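Local coordinates for HD domain protein (Enterococcus faecalis, PDB 4LRL) that probably hydrolyses deoxyribonucleoside triphosphates as an allosterically regulated, metal-binding HD-domain phosphohydrolase that binds dGTP and dTTP, at residues C[357-360]-C[361-365]. Sequence-based numbering, arbitrary orientation.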
loop_
_atom_site.group_PDB
_atom_site.type_symbol
_atom_site.label_atom_id
_atom_site.label_comp_id
_atom_site.label_asym_id
_atom_site.label_seq_id
_atom_site.Cartn_x
_atom_site.Cartn_y
_atom_site.Cartn_z
ATOM N N THR C 357 24.432 24.776 -3.412
ATOM C CA THR C 357 23.986 25.525 -2.236
ATOM C C THR C 357 25.048 26.515 -1.778
ATOM O O THR C 357 26.229 26.371 -2.109
ATOM C CB THR C 357 23.692 24.595 -1.061
ATOM O OG1 THR C 357 24.851 23.797 -0.800
ATOM C CG2 THR C 357 22.520 23.700 -1.378
ATOM N N PHE C 358 24.611 27.527 -1.040
ATOM C CA PHE C 358 25.507 28.404 -0.293
ATOM C C PHE C 358 24.725 28.891 0.919
ATOM O O PHE C 358 23.496 28.893 0.892
ATOM C CB PHE C 358 26.050 29.558 -1.157
ATOM C CG PHE C 358 25.004 30.520 -1.625
ATOM C CD1 PHE C 358 24.719 31.666 -0.893
ATOM C CD2 PHE C 358 24.307 30.289 -2.804
ATOM C CE1 PHE C 358 23.747 32.562 -1.327
ATOM C CE2 PHE C 358 23.331 31.178 -3.245
ATOM C CZ PHE C 358 23.055 32.320 -2.508
ATOM N N THR C 359 25.412 29.267 1.990
ATOM C CA THR C 359 24.698 29.544 3.245
ATOM C C THR C 359 24.409 31.022 3.493
ATOM O O THR C 359 23.365 31.372 4.057
ATOM C CB THR C 359 25.378 28.894 4.490
ATOM O OG1 THR C 359 26.799 28.870 4.315
ATOM C CG2 THR C 359 24.874 27.463 4.694
ATOM N N ASN C 360 25.320 31.883 3.052
ATOM C CA ASN C 360 25.186 33.309 3.279
ATOM C C ASN C 360 25.423 34.084 1.988
ATOM O O ASN C 360 26.491 33.987 1.375
ATOM C CB ASN C 360 26.148 33.754 4.386
ATOM C CG ASN C 360 26.175 35.260 4.585
ATOM O OD1 ASN C 360 25.329 35.994 4.067
ATOM N ND2 ASN C 360 27.154 35.729 5.352
ATOM N N GLU C 361 24.408 34.850 1.597
ATOM C CA GLU C 361 24.429 35.658 0.387
ATOM C C GLU C 361 25.537 36.731 0.420
ATOM O O GLU C 361 26.326 36.843 -0.516
ATOM C CB GLU C 361 23.037 36.271 0.163
ATOM C CG GLU C 361 22.964 37.447 -0.818
ATOM C CD GLU C 361 22.548 37.031 -2.214
ATOM O OE1 GLU C 361 23.439 36.939 -3.088
ATOM O OE2 GLU C 361 21.335 36.796 -2.437
ATOM N N LYS C 362 25.596 37.493 1.509
ATOM C CA LYS C 362 26.534 38.601 1.645
ATOM C C LYS C 362 27.987 38.161 1.470
ATOM O O LYS C 362 28.784 38.861 0.833
ATOM C CB LYS C 362 26.358 39.281 3.009
ATOM C CG LYS C 362 26.148 40.788 2.938
ATOM C CD LYS C 362 24.709 41.110 2.522
ATOM C CE LYS C 362 24.591 42.512 1.936
ATOM N NZ LYS C 362 23.299 42.686 1.221
ATOM N N GLU C 363 28.334 37.008 2.034
ATOM C CA GLU C 363 29.710 36.543 1.962
ATOM C C GLU C 363 30.002 35.820 0.648
ATOM O O GLU C 363 31.145 35.778 0.208
ATOM C CB GLU C 363 30.099 35.705 3.195
ATOM C CG GLU C 363 29.557 34.275 3.230
ATOM C CD GLU C 363 30.067 33.460 4.423
ATOM O OE1 GLU C 363 29.622 32.302 4.570
ATOM O OE2 GLU C 363 30.906 33.965 5.209
ATOM N N SER C 364 28.958 35.280 0.026
ATOM C CA SER C 364 29.077 34.555 -1.240
ATOM C C SER C 364 28.971 35.474 -2.455
ATOM O O SER C 364 29.338 35.082 -3.560
ATOM C CB SER C 364 27.991 33.478 -1.333
ATOM O OG SER C 364 28.238 32.405 -0.440
ATOM N N ALA C 365 28.462 36.683 -2.237
ATOM C CA ALA C 365 28.066 37.594 -3.306
ATOM C C ALA C 365 29.160 37.869 -4.344
ATOM O O ALA C 365 28.920 37.731 -5.545
ATOM C CB ALA C 365 27.540 38.904 -2.711
HETATM O O HOH W 1 27.577 31.082 1.788
#
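Asn360 caps the first turn of helix 361-377, with Glu363 packed against its amide. Its CB lies 3.6 Å from Glu363 CG, and CG, set anti to the backbone N (chi1 174°), sits beside Glu361 N and Glu363 N, directing the amide over the N-terminus of the helix. There OD1 accepts a weak, bent N-cap bond from Lys362 N at 3.0 Å, while ND2 lies 3.5 Å from Glu363 CG. The two side chains cross at about a right angle, their amide and carboxylate planes 31° apart. The backbone of Asn360 adds a second grip: its carbonyl O accepts from Ser364 N at 3.1 Å, the donor tilted from the carbonyl plane. The edge of the ring of Phe358, a buried residue of the loop after strand 354-357, meets the first turn, CE1 lying 3.6 Å from Glu361 CA; Ser364 OG approaches CD1 obliquely at 3.6 Å. Leu476 and Ile388 also touch the Phe358 side chain, which packs the helix start against strands 387-389 and 475-476. One water ties the loop to the helix, accepting from Asn360 N at 2.7 Å and hydrogen-bonded to Ser364 OG at the same distance.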